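Glutaryl-CoA dehydrogenase (Mycobacterium smegmatis, PDB 3SF6) is a tetrameric flavoprotein of the acyl-CoA dehydrogenase family, modelled here with dihydroflavine-adenine dinucleotide bound. Local coordinates at residues A[20-26]-A[308-312]; A[105-110]-A[224-228]; A[119-124]-A[135-140]; A[161-165]-A[176-180]; A[168-173]-A[241-245]. All coordinates share one frame; numbering follows the deposited sequence. Where two conformers were deposited one is given.

Interaction 1 (A[20-26]-A[308-312]); sequences ADDLIGI and TLEYG. With EDO (1,2-ethanediol), chain O.
I24 lays its CD1 methyl against the Y311 ring, 3.6 Å from Y311 CD2, and the same methyl rests 3.4 Å from G312 CA. At G312 the absence of a side chain lets the isoleucine come down on the helix backbone, and I24 and G312 are one of the two points where the segments come nearest, CA to CA. A20 is at the other, opposite T308; its CB lies 4.1 Å from Y311 CD2. A20 and I24, one helical turn apart, bracket the CD2-CE2 edge of the ring from opposite sides of its plane, both obliquely. I26 CD1 adds a methyl near the phenol end, 3.9 Å from Y311 OH. The tyrosine reaches across because its CG stands anti to the backbone N (chi1 168°), which carries the phenol toward D21. There Y311 OH donates to D21 OD1 at 2.6 Å, meeting the carboxylate on its syn side; the carboxylate and ring are nearly coplanar, 10° apart, and OD1 sits at the ring edge, in its plane. The other oxygen, D21 OD2, accepts from O1 of a 1,2-ethanediol at 2.5 Å, a molecule probably left from crystallisation that R38 and R274 also bind. The short helix stops in a Schellman motif with G25 at C-prime, where I26 N returns to D21 O. The axes of segments 20-24 and 308-312, the latter part of helix 298-327, are 68° apart, with L277 of helix 252-286 against A20, T308 and Y311, I349 of helix 332-357 against the tyrosine, and H320 of a second subunit hydrogen-bonded to I24 O.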
# COMPACT_ATOMS: atom_id res chain seq x y z
N ALA A 20 12.54 -16.36 -12.16
CA ALA A 20 12.30 -16.11 -10.74
C ALA A 20 12.77 -17.27 -9.87
O ALA A 20 13.43 -17.06 -8.84
CB ALA A 20 10.81 -15.84 -10.46
N ASP A 21 12.43 -18.49 -10.25
CA ASP A 21 12.87 -19.65 -9.44
C ASP A 21 14.41 -19.73 -9.38
O ASP A 21 14.95 -20.09 -8.35
CB ASP A 21 12.33 -20.99 -9.96
CG ASP A 21 10.85 -21.24 -9.64
OD1 ASP A 21 10.11 -20.30 -9.32
OD2 ASP A 21 10.42 -22.43 -9.68
N ASP A 22 15.08 -19.43 -10.48
CA ASP A 22 16.53 -19.47 -10.53
C ASP A 22 17.12 -18.40 -9.62
O ASP A 22 18.06 -18.66 -8.85
CB ASP A 22 17.01 -19.27 -11.96
CG ASP A 22 18.50 -19.33 -12.08
OD1 ASP A 22 19.07 -20.45 -12.00
OD2 ASP A 22 19.10 -18.28 -12.25
N LEU A 23 16.53 -17.19 -9.69
CA LEU A 23 17.01 -16.08 -8.88
C LEU A 23 16.81 -16.38 -7.39
O LEU A 23 17.72 -16.13 -6.57
CB LEU A 23 16.34 -14.76 -9.29
CG LEU A 23 16.80 -13.51 -8.56
CD1 LEU A 23 18.24 -13.24 -8.84
CD2 LEU A 23 15.96 -12.27 -9.00
N ILE A 24 15.66 -16.96 -7.04
CA ILE A 24 15.36 -17.32 -5.64
C ILE A 24 16.24 -18.49 -5.19
O ILE A 24 16.75 -18.47 -4.05
CB ILE A 24 13.87 -17.58 -5.43
CG1 ILE A 24 13.10 -16.28 -5.66
CG2 ILE A 24 13.59 -18.11 -4.01
CD1 ILE A 24 11.66 -16.50 -6.08
N GLY A 25 16.51 -19.43 -6.09
CA GLY A 25 17.28 -20.64 -5.83
C GLY A 25 16.48 -21.74 -5.18
O GLY A 25 16.84 -22.25 -4.11
N ILE A 26 15.36 -22.12 -5.78
CA ILE A 26 14.44 -23.06 -5.17
C ILE A 26 14.90 -24.50 -5.20
O ILE A 26 14.81 -25.19 -4.18
CB ILE A 26 13.05 -22.90 -5.81
CG1 ILE A 26 12.50 -21.54 -5.36
CG2 ILE A 26 12.15 -24.11 -5.47
CD1 ILE A 26 11.14 -21.15 -5.94
N THR A 308 8.50 -10.60 -7.79
CA THR A 308 9.45 -11.68 -7.55
C THR A 308 9.75 -11.80 -6.05
O THR A 308 9.84 -12.91 -5.51
CB THR A 308 10.73 -11.42 -8.32
OG1 THR A 308 10.45 -11.46 -9.73
CG2 THR A 308 11.83 -12.49 -8.02
N LEU A 309 9.85 -10.66 -5.39
CA LEU A 309 10.06 -10.66 -3.93
C LEU A 309 8.92 -11.34 -3.22
O LEU A 309 9.14 -12.14 -2.31
CB LEU A 309 10.27 -9.24 -3.38
CG LEU A 309 11.68 -8.74 -3.21
CD1 LEU A 309 11.59 -7.29 -2.72
CD2 LEU A 309 12.46 -9.62 -2.24
N GLU A 310 7.68 -11.01 -3.56
CA GLU A 310 6.56 -11.58 -2.79
C GLU A 310 6.39 -13.05 -3.13
O GLU A 310 6.03 -13.85 -2.25
CB GLU A 310 5.26 -10.80 -2.94
CG GLU A 310 5.33 -9.38 -2.37
CD GLU A 310 5.78 -9.30 -0.93
OE1 GLU A 310 5.43 -10.17 -0.12
OE2 GLU A 310 6.53 -8.36 -0.58
N TYR A 311 6.63 -13.42 -4.39
CA TYR A 311 6.63 -14.85 -4.74
C TYR A 311 7.68 -15.61 -3.96
O TYR A 311 7.42 -16.66 -3.34
CB TYR A 311 6.80 -15.01 -6.26
CG TYR A 311 7.10 -16.41 -6.68
CD1 TYR A 311 6.13 -17.40 -6.54
CD2 TYR A 311 8.30 -16.73 -7.29
CE1 TYR A 311 6.41 -18.73 -6.94
CE2 TYR A 311 8.58 -18.04 -7.67
CZ TYR A 311 7.63 -19.01 -7.51
OH TYR A 311 7.90 -20.29 -7.96
N GLY A 312 8.90 -15.07 -3.96
CA GLY A 312 9.98 -15.77 -3.24
C GLY A 312 9.79 -15.83 -1.73
O GLY A 312 10.00 -16.88 -1.12
C1 EDO O . 8.04 -23.55 -7.45
O1 EDO O . 8.26 -23.36 -8.81
C2 EDO O . 8.87 -24.76 -6.97
O2 EDO O . 8.39 -25.99 -7.54

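Interaction 2 (A[105-110]-A[224-228]); sequences DSGIRS and LRASV. With SO4 (sulfate ion), chain Q.
D105 OD2 takes weak bonds from two amides of its own helix start, G107 N at 2.7 Å and I108 N at 3.5 Å, and a water donates to it at 2.8 Å. The first two make D105 the N-cap of helix 106-126; the water carries the cap across to the turn, accepting from A226 N. Standing anti to the backbone N (chi1 -173°), the carboxylate folds back over the first helical turn, while its other oxygen, OD1, is held by R370 and N374. A second water donates to both G107 O and A226 O, at 2.9 Å from the former. With no direct hydrogen bond between the segments, these two waters supply the polar links.

Packing does the rest. G107 and S227 are the closest pair of CA atoms, 4.8 Å apart, and G107, with no side chain, lets A226 O come close to its backbone at G107 C. L224 lies along the first turn: its CD1 lies 3.7 Å from G107 N and also touches S106 CB, while its CD2 reaches S110 OG at 3.7 Å. That hydroxyl is itself bonded to S106 O and to Y381. A226 CB comes up to D105 OD2, and I108 CD1 reaches toward A226 O.

Segment 224-228 begins with a type I beta turn, L224 to S227, in the loop that leads into strand 229-240. The arrangement is a capped helix start docked on a beta-domain loop, as where the N-terminal helical and middle domains of acyl-CoA dehydrogenases meet, and L224 also belongs to the pocket of dihydroflavine-adenine dinucleotide.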
# COMPACT_ATOMS: atom_id res chain seq x y z
N ASP A 105 -4.66 -24.33 -12.71
CA ASP A 105 -5.87 -23.56 -12.39
C ASP A 105 -6.30 -23.81 -10.94
O ASP A 105 -6.36 -24.98 -10.49
CB ASP A 105 -7.02 -23.99 -13.32
CG ASP A 105 -8.25 -23.13 -13.16
OD1 ASP A 105 -8.30 -22.05 -13.77
OD2 ASP A 105 -9.14 -23.56 -12.42
N SER A 106 -6.69 -22.76 -10.23
CA SER A 106 -7.15 -22.91 -8.85
C SER A 106 -8.41 -23.78 -8.72
O SER A 106 -8.61 -24.43 -7.69
CB SER A 106 -7.51 -21.57 -8.23
OG SER A 106 -6.46 -20.65 -8.21
N GLY A 107 -9.28 -23.74 -9.73
CA GLY A 107 -10.48 -24.59 -9.71
C GLY A 107 -10.16 -26.06 -9.70
O GLY A 107 -10.79 -26.86 -8.98
N ILE A 108 -9.18 -26.44 -10.50
CA ILE A 108 -8.72 -27.81 -10.56
C ILE A 108 -8.07 -28.19 -9.22
O ILE A 108 -8.39 -29.23 -8.65
CB ILE A 108 -7.75 -28.05 -11.75
CG1 ILE A 108 -8.43 -27.73 -13.12
CG2 ILE A 108 -7.18 -29.45 -11.69
CD1 ILE A 108 -9.72 -28.42 -13.44
N ARG A 109 -7.20 -27.35 -8.66
CA ARG A 109 -6.61 -27.63 -7.37
C ARG A 109 -7.71 -27.74 -6.29
O ARG A 109 -7.60 -28.54 -5.35
CB ARG A 109 -5.59 -26.56 -6.99
CG ARG A 109 -4.61 -26.91 -5.84
CD ARG A 109 -5.09 -26.55 -4.44
NE ARG A 109 -5.47 -25.15 -4.38
CZ ARG A 109 -6.61 -24.64 -3.94
NH1 ARG A 109 -7.54 -25.38 -3.32
NH2 ARG A 109 -6.80 -23.34 -4.06
N SER A 110 -8.77 -26.91 -6.42
CA SER A 110 -9.89 -26.97 -5.47
C SER A 110 -10.60 -28.33 -5.44
O SER A 110 -10.96 -28.83 -4.39
CB SER A 110 -10.94 -25.86 -5.70
OG SER A 110 -10.38 -24.56 -5.62
N LEU A 224 -13.58 -19.16 -10.33
CA LEU A 224 -13.59 -20.58 -10.10
C LEU A 224 -14.54 -21.30 -11.05
O LEU A 224 -15.17 -22.29 -10.71
CB LEU A 224 -13.85 -20.92 -8.61
CG LEU A 224 -12.81 -21.88 -8.06
CD1 LEU A 224 -11.40 -21.27 -8.06
CD2 LEU A 224 -13.17 -22.39 -6.63
N ARG A 225 -14.63 -20.79 -12.28
CA ARG A 225 -15.59 -21.32 -13.25
C ARG A 225 -15.22 -22.73 -13.70
O ARG A 225 -16.13 -23.48 -14.12
CB ARG A 225 -15.75 -20.39 -14.45
CG ARG A 225 -16.43 -19.08 -14.15
CD ARG A 225 -16.53 -18.19 -15.38
NE ARG A 225 -17.23 -18.83 -16.48
CZ ARG A 225 -18.56 -18.91 -16.61
NH1 ARG A 225 -19.38 -18.40 -15.69
NH2 ARG A 225 -19.08 -19.54 -17.68
N ALA A 226 -13.96 -23.15 -13.53
CA ALA A 226 -13.59 -24.53 -13.85
C ALA A 226 -13.65 -25.44 -12.63
O ALA A 226 -12.81 -26.28 -12.43
CB ALA A 226 -12.23 -24.62 -14.57
N SER A 227 -14.70 -25.25 -11.84
CA SER A 227 -14.96 -26.05 -10.64
C SER A 227 -16.47 -26.13 -10.54
O SER A 227 -17.17 -25.25 -11.06
CB SER A 227 -14.38 -25.35 -9.40
OG SER A 227 -14.55 -26.11 -8.20
N VAL A 228 -16.98 -27.15 -9.89
CA VAL A 228 -18.39 -27.28 -9.64
C VAL A 228 -18.64 -26.74 -8.24
O VAL A 228 -17.95 -27.18 -7.33
CB VAL A 228 -18.78 -28.76 -9.67
CG1 VAL A 228 -20.26 -29.00 -9.15
CG2 VAL A 228 -18.61 -29.32 -11.07
S SO4 Q . -22.84 -19.84 -16.25
O1 SO4 Q . -22.08 -20.51 -15.20
O2 SO4 Q . -23.92 -19.01 -15.68
O3 SO4 Q . -23.41 -20.88 -17.10
O4 SO4 Q . -21.97 -19.00 -17.03
O HOH W 1 -11.51 -22.06 -12.22
O HOH W 2 -12.56 -28.43 -10.60

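Interaction 3 (A[119-124]-A[135-140]); sequences AMYAIH and WLPDMA
M120 and M139 make the central apolar pair, their side chains sliding past each other in opposite directions with M120 CG 3.6 Å from M139 CB. Each thioether chain bends at its last torsion. For M120 (chi3 78°) this brings CE to 3.8 Å from A140 CB, and for M139 (chi3 87°) it brings CE to 3.8 Å from A119 CB. The branched side chains interlock beside them. L136 sets CD2 against the M120 backbone, 3.6 Å from M120 O, and the same methyl packs on I123 CG2. I123 CD1 touches both W135 CB and M139 SD, 4.0 Å from the sulfur.

One contact involves the imidazole: L136 CD1 approaches H124 obliquely, 3.9 Å from H124 CD2, and the two side chains cross at about a right angle. The imidazole is anchored from outside, its NE2 bonded to K82 O. No hydrogen bond links the segments.

Helices 106-126 and 129-140 thus form an antiparallel hairpin, their segment axes 158° apart and 10.3 Å at closest approach. L81 and C86 meet M120, V190 of strand 190-197 backs W135 and M139, and helix 252-286 lies against Y121 and A122.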
# COMPACT_ATOMS: atom_id res chain seq x y z
N ALA A 119 -12.74 -34.08 2.36
CA ALA A 119 -13.66 -35.24 2.43
C ALA A 119 -12.94 -36.53 2.83
O ALA A 119 -13.27 -37.14 3.88
CB ALA A 119 -14.44 -35.42 1.11
N MET A 120 -11.88 -36.91 2.11
CA MET A 120 -11.12 -38.11 2.52
C MET A 120 -10.49 -37.95 3.91
O MET A 120 -10.52 -38.88 4.75
CB MET A 120 -10.06 -38.48 1.48
CG MET A 120 -10.63 -39.04 0.20
SD MET A 120 -9.37 -39.18 -1.12
CE MET A 120 -8.55 -40.68 -0.58
N TYR A 121 -9.87 -36.81 4.16
CA TYR A 121 -9.24 -36.55 5.45
C TYR A 121 -10.24 -36.74 6.59
O TYR A 121 -9.92 -37.36 7.61
CB TYR A 121 -8.65 -35.16 5.51
CG TYR A 121 -7.97 -34.89 6.84
CD1 TYR A 121 -6.63 -35.21 7.05
CD2 TYR A 121 -8.66 -34.30 7.87
CE1 TYR A 121 -6.01 -34.95 8.29
CE2 TYR A 121 -8.06 -34.06 9.11
CZ TYR A 121 -6.76 -34.39 9.30
OH TYR A 121 -6.22 -34.11 10.53
N ALA A 122 -11.45 -36.19 6.44
CA ALA A 122 -12.45 -36.31 7.49
C ALA A 122 -12.74 -37.78 7.82
O ALA A 122 -12.83 -38.17 8.99
CB ALA A 122 -13.77 -35.58 7.11
N ILE A 123 -12.93 -38.58 6.78
CA ILE A 123 -13.20 -40.02 6.92
C ILE A 123 -11.97 -40.73 7.53
O ILE A 123 -12.08 -41.54 8.45
CB ILE A 123 -13.63 -40.61 5.57
CG1 ILE A 123 -15.00 -40.04 5.15
CG2 ILE A 123 -13.73 -42.15 5.68
CD1 ILE A 123 -15.39 -40.37 3.67
N HIS A 124 -10.79 -40.40 7.01
CA HIS A 124 -9.52 -40.97 7.49
C HIS A 124 -9.31 -40.68 8.98
O HIS A 124 -8.85 -41.56 9.74
CB HIS A 124 -8.38 -40.43 6.63
CG HIS A 124 -7.11 -41.22 6.69
ND1 HIS A 124 -6.26 -41.17 7.77
CD2 HIS A 124 -6.49 -41.96 5.74
CE1 HIS A 124 -5.20 -41.93 7.52
NE2 HIS A 124 -5.31 -42.42 6.30
N TRP A 135 -15.20 -46.27 1.57
CA TRP A 135 -15.09 -45.05 0.78
C TRP A 135 -13.69 -44.71 0.32
O TRP A 135 -13.53 -44.25 -0.80
CB TRP A 135 -15.69 -43.85 1.54
CG TRP A 135 -17.20 -43.91 1.57
CD1 TRP A 135 -17.99 -44.27 2.61
CD2 TRP A 135 -18.08 -43.66 0.46
NE1 TRP A 135 -19.31 -44.25 2.24
CE2 TRP A 135 -19.39 -43.87 0.92
CE3 TRP A 135 -17.88 -43.25 -0.86
CZ2 TRP A 135 -20.51 -43.69 0.10
CZ3 TRP A 135 -18.98 -43.10 -1.67
CH2 TRP A 135 -20.29 -43.34 -1.19
N LEU A 136 -12.68 -44.89 1.17
CA LEU A 136 -11.39 -44.26 0.83
C LEU A 136 -10.70 -44.80 -0.42
O LEU A 136 -10.20 -44.00 -1.24
CB LEU A 136 -10.42 -44.21 2.04
CG LEU A 136 -10.84 -43.35 3.22
CD1 LEU A 136 -9.83 -43.46 4.37
CD2 LEU A 136 -11.06 -41.89 2.78
N PRO A 137 -10.68 -46.13 -0.64
CA PRO A 137 -9.95 -46.55 -1.87
C PRO A 137 -10.61 -46.07 -3.16
O PRO A 137 -9.91 -45.65 -4.09
CB PRO A 137 -9.99 -48.08 -1.79
CG PRO A 137 -10.07 -48.36 -0.26
CD PRO A 137 -10.99 -47.27 0.24
N ASP A 138 -11.93 -46.05 -3.22
CA ASP A 138 -12.60 -45.53 -4.41
C ASP A 138 -12.51 -44.00 -4.56
O ASP A 138 -12.60 -43.47 -5.68
CB ASP A 138 -14.07 -45.91 -4.42
CG ASP A 138 -14.32 -47.38 -4.80
OD1 ASP A 138 -13.40 -48.09 -5.26
OD2 ASP A 138 -15.49 -47.77 -4.64
N MET A 139 -12.35 -43.30 -3.45
CA MET A 139 -12.07 -41.87 -3.48
C MET A 139 -10.64 -41.58 -3.95
O MET A 139 -10.39 -40.67 -4.74
CB MET A 139 -12.36 -41.24 -2.11
CG MET A 139 -13.86 -41.26 -1.78
SD MET A 139 -14.22 -40.68 -0.14
CE MET A 139 -14.35 -38.87 -0.43
N ALA A 140 -9.70 -42.40 -3.51
CA ALA A 140 -8.30 -42.23 -3.95
C ALA A 140 -8.16 -42.48 -5.44
O ALA A 140 -7.40 -41.82 -6.10
CB ALA A 140 -7.38 -43.16 -3.17

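Interaction 4 (A[161-165]-A[176-180]); sequences GMRTR and TGTKM. With EDO (1,2-ethanediol), chain P.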
# COMPACT_ATOMS: atom_id res chain seq x y z
N GLY A 161 -21.92 -21.24 14.53
CA GLY A 161 -23.33 -20.85 14.42
C GLY A 161 -24.18 -21.65 13.43
O GLY A 161 -25.31 -21.25 13.17
N MET A 162 -23.65 -22.75 12.90
CA MET A 162 -24.35 -23.50 11.83
C MET A 162 -25.71 -23.94 12.34
O MET A 162 -25.87 -24.23 13.55
CB MET A 162 -23.53 -24.69 11.37
CG MET A 162 -23.43 -25.84 12.35
SD MET A 162 -22.52 -27.26 11.69
CE MET A 162 -20.84 -26.67 11.89
N ARG A 163 -26.68 -24.00 11.42
CA ARG A 163 -28.04 -24.34 11.80
C ARG A 163 -28.56 -25.63 11.20
O ARG A 163 -29.64 -26.10 11.61
CB ARG A 163 -28.99 -23.19 11.49
CG ARG A 163 -28.69 -21.89 12.23
CD ARG A 163 -28.75 -22.05 13.77
NE ARG A 163 -30.10 -22.31 14.25
CZ ARG A 163 -30.44 -22.51 15.53
NH1 ARG A 163 -29.51 -22.53 16.48
NH2 ARG A 163 -31.70 -22.73 15.85
N THR A 164 -27.80 -26.22 10.30
CA THR A 164 -28.14 -27.60 9.83
C THR A 164 -28.15 -28.47 11.08
O THR A 164 -27.21 -28.43 11.88
CB THR A 164 -27.14 -28.15 8.79
OG1 THR A 164 -27.25 -27.42 7.57
CG2 THR A 164 -27.42 -29.63 8.50
N ARG A 165 -29.22 -29.22 11.28
CA ARG A 165 -29.38 -30.00 12.51
C ARG A 165 -29.46 -31.48 12.20
O ARG A 165 -29.91 -31.89 11.14
CB ARG A 165 -30.63 -29.57 13.27
CG ARG A 165 -31.90 -29.74 12.53
CD ARG A 165 -33.08 -29.25 13.39
NE ARG A 165 -34.37 -29.60 12.80
CZ ARG A 165 -34.98 -28.90 11.83
NH1 ARG A 165 -34.40 -27.82 11.31
NH2 ARG A 165 -36.16 -29.30 11.38
N THR A 176 -31.44 -32.07 8.62
CA THR A 176 -32.22 -31.03 7.97
C THR A 176 -31.45 -29.72 7.92
O THR A 176 -31.10 -29.15 8.97
CB THR A 176 -33.54 -30.78 8.73
OG1 THR A 176 -34.24 -32.04 8.90
CG2 THR A 176 -34.43 -29.81 7.96
N GLY A 177 -31.17 -29.26 6.71
CA GLY A 177 -30.57 -27.95 6.53
C GLY A 177 -30.07 -27.75 5.12
O GLY A 177 -30.26 -28.64 4.28
N THR A 178 -29.48 -26.59 4.89
CA THR A 178 -28.93 -26.27 3.58
C THR A 178 -27.46 -25.89 3.72
O THR A 178 -27.11 -25.06 4.57
CB THR A 178 -29.72 -25.11 2.95
OG1 THR A 178 -31.09 -25.53 2.78
CG2 THR A 178 -29.14 -24.73 1.62
N LYS A 179 -26.63 -26.47 2.87
CA LYS A 179 -25.23 -26.08 2.78
C LYS A 179 -25.05 -25.33 1.48
O LYS A 179 -25.79 -25.56 0.50
CB LYS A 179 -24.27 -27.29 2.88
CG LYS A 179 -24.37 -28.12 4.15
CD LYS A 179 -24.06 -27.29 5.40
CE LYS A 179 -23.96 -28.11 6.67
NZ LYS A 179 -23.52 -27.29 7.87
N MET A 180 -24.12 -24.39 1.46
CA MET A 180 -23.99 -23.50 0.32
C MET A 180 -22.50 -23.27 -0.02
O MET A 180 -21.65 -23.28 0.87
CB MET A 180 -24.69 -22.16 0.63
CG MET A 180 -24.74 -21.16 -0.50
SD MET A 180 -25.56 -21.84 -1.95
CE MET A 180 -25.51 -20.41 -3.04
C1 EDO P . -34.93 -27.57 4.06
O1 EDO P . -35.32 -28.59 3.14
C2 EDO P . -33.44 -27.69 4.27
O2 EDO P . -32.86 -26.42 4.57
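M162 begins the contact of an antiparallel pairing at the edge of the four-stranded sheet in the beta-rich middle domain of an acyl-CoA dehydrogenase fold. Its CG lies between the backbone N and the carbonyl carbon (chi1 71°), and the side chain extends to put SD 3.9 Å from K179 NZ. The lysine ammonium is not held by the sulfur: E152 makes its salt bridge, and the carbonyls of L150 and W194 accept hydrogen bonds from it, which probably compensates the buried charge. R163 contributes its backbone, with N bonded to E152 and O to R196, and its side chain leads away from the strand.

T164 then wedges over the strand. Its OG1 lies 3.5 Å from G177 CA and equally close to K179 CE; G177, with no side chain, lets that hydroxyl settle against its CA. E152 is the polar partner of this OG1 too, so one carboxylate ties threonine and lysine together. T164 CA also makes a CA-H...O contact with T176 O. Further along strand 172-183, T178 OG1 shares a 2.7 Å hydrogen bond with O2 of an ethanediol probably from the crystallisation liquor.

R165 enters the sheet as a hydrogen-bonded pair with T176. R165 N donates to T176 O, and T176 N returns a bond to R165 O; both are 3.0 Å and nearly straight, at 169° and 166°. The extended R165 side chain runs beside T176 in the same direction and ends with its guanidinium laid flat across the threonine, T176 CB 3.8 Å above the plane and over its centre.

Interaction 5 (A[168-173]-A[241-245]); sequences RSGDDW and DSARL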
# COMPACT_ATOMS: atom_id res chain seq x y z
N ARG A 168 -32.26 -37.21 16.46
CA ARG A 168 -32.42 -38.65 16.54
C ARG A 168 -33.86 -39.03 16.29
O ARG A 168 -34.79 -38.32 16.69
CB ARG A 168 -31.97 -39.16 17.91
CG ARG A 168 -30.48 -39.09 18.10
CD ARG A 168 -30.02 -39.94 19.30
NE ARG A 168 -28.64 -40.45 19.18
CZ ARG A 168 -28.24 -41.42 18.34
NH1 ARG A 168 -29.08 -41.98 17.46
NH2 ARG A 168 -26.98 -41.81 18.37
N SER A 169 -34.03 -40.15 15.59
CA SER A 169 -35.31 -40.75 15.35
C SER A 169 -35.08 -42.25 15.51
O SER A 169 -34.55 -42.91 14.62
CB SER A 169 -35.79 -40.40 13.94
OG SER A 169 -37.06 -40.94 13.69
N GLY A 170 -35.45 -42.77 16.68
CA GLY A 170 -35.12 -44.15 16.99
C GLY A 170 -33.61 -44.32 16.95
O GLY A 170 -32.87 -43.56 17.58
N ASP A 171 -33.17 -45.29 16.15
CA ASP A 171 -31.75 -45.54 15.96
C ASP A 171 -31.19 -44.70 14.80
O ASP A 171 -30.01 -44.77 14.53
CB ASP A 171 -31.51 -47.01 15.62
CG ASP A 171 -31.99 -47.94 16.71
OD1 ASP A 171 -31.83 -47.57 17.89
OD2 ASP A 171 -32.52 -49.03 16.38
N ASP A 172 -32.05 -43.98 14.10
CA ASP A 172 -31.62 -43.20 12.94
C ASP A 172 -31.33 -41.75 13.35
O ASP A 172 -31.62 -41.29 14.46
CB ASP A 172 -32.70 -43.18 11.84
CG ASP A 172 -32.98 -44.55 11.23
OD1 ASP A 172 -32.06 -45.41 11.19
OD2 ASP A 172 -34.13 -44.72 10.75
N TRP A 173 -30.71 -41.05 12.41
CA TRP A 173 -30.60 -39.60 12.44
C TRP A 173 -31.41 -39.00 11.28
O TRP A 173 -31.46 -39.57 10.20
CB TRP A 173 -29.15 -39.15 12.25
CG TRP A 173 -28.23 -39.52 13.35
CD1 TRP A 173 -27.48 -40.65 13.43
CD2 TRP A 173 -27.93 -38.73 14.52
NE1 TRP A 173 -26.71 -40.61 14.59
CE2 TRP A 173 -26.97 -39.45 15.27
CE3 TRP A 173 -28.36 -37.50 15.00
CZ2 TRP A 173 -26.44 -38.97 16.47
CZ3 TRP A 173 -27.82 -37.01 16.17
CH2 TRP A 173 -26.88 -37.76 16.91
N ASP A 241 -27.29 -44.67 12.47
CA ASP A 241 -26.22 -44.14 13.32
C ASP A 241 -24.85 -44.45 12.77
O ASP A 241 -23.92 -43.72 13.06
CB ASP A 241 -26.30 -44.59 14.79
CG ASP A 241 -25.21 -43.93 15.68
OD1 ASP A 241 -25.07 -42.65 15.71
OD2 ASP A 241 -24.43 -44.70 16.31
N SER A 242 -24.73 -45.51 11.98
CA SER A 242 -23.44 -45.92 11.43
C SER A 242 -22.90 -44.87 10.43
O SER A 242 -21.76 -44.98 10.02
CB SER A 242 -23.52 -47.28 10.77
OG SER A 242 -24.49 -47.30 9.74
N ALA A 243 -23.74 -43.92 10.02
CA ALA A 243 -23.33 -42.81 9.10
C ALA A 243 -22.59 -41.71 9.84
O ALA A 243 -21.91 -40.88 9.21
CB ALA A 243 -24.60 -42.20 8.37
N ARG A 244 -22.72 -41.69 11.16
CA ARG A 244 -22.03 -40.66 11.96
C ARG A 244 -20.55 -40.96 11.99
O ARG A 244 -20.15 -42.10 12.11
CB ARG A 244 -22.62 -40.64 13.39
CG ARG A 244 -21.97 -39.66 14.34
CD ARG A 244 -22.62 -39.73 15.75
NE ARG A 244 -22.77 -41.10 16.24
CZ ARG A 244 -21.88 -41.76 16.99
NH1 ARG A 244 -20.76 -41.18 17.39
NH2 ARG A 244 -22.13 -43.01 17.35
N LEU A 245 -19.72 -39.92 11.89
CA LEU A 245 -18.27 -40.06 12.08
C LEU A 245 -18.01 -40.20 13.57
O LEU A 245 -18.18 -39.25 14.33
CB LEU A 245 -17.56 -38.81 11.53
CG LEU A 245 -17.54 -38.63 10.02
CD1 LEU A 245 -17.01 -37.17 9.75
CD2 LEU A 245 -16.62 -39.65 9.33
O HOH W 3 -28.97 -46.62 13.37
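A type II' beta turn, S169 to D172, links strands 165-169 and 172-183, and this hairpin tip meets the 3-10 turn 241-243 and the residue after it through a salt-bridge network of R168, D241 and R244. D241 OD1 is the shared acceptor. W173 NE1 donates to it at 2.8 Å in the plane of the indole, almost straight (169°), meeting the anti lone pair of OD1. R244 NE comes to the same oxygen on its syn side, also at 2.8 Å, while R244 NH2 takes OD2 at 3.0 Å: a side-on, two-nitrogen grip that should hold the carboxylate's rotation. The third donor is weak, R168 NH2 at 3.4 Å from D241 OD1. R168 instead lies over the indole, its CZ 3.4 Å above one face of W173 and displaced toward the rim, with W173 CZ2 above the guanidinium plane in turn. R244 CD packs on the same ring carbon, CZ2, at 4.0 Å. At the backbone D241 N makes a weak bond to D171 O.

The network lies toward the surface, where strand 229-240 gives way to the loop before helix 252-286. F204 of strand 200-207 meets W173 edge-to-face and touches R244, W173 pairs with L239 through the backbone, and Q131 of helix 129-140 binds R244 O.

How the interactions relate
Interactions 2 and 3 share helix 106-126, its start and a later part, with centres 20 Å apart. Interactions 4 and 5 have their centres 17 Å apart along strand 172-183, in the same sheet. The helical pair meets the loop of interaction 5 where L245 CD2 packs 4.1 Å from A122 O of interaction 3. Interaction 1 stands apart, 25 Å from interaction 2 and 52 Å from interaction 5, centre to centre, beside a subunit boundary. Around the bound dihydroflavine-adenine dinucleotide, the side chains of L224 (interaction 2), K179 (interaction 4) and A119 (interaction 3) come within about 4, 6 and 9 Å.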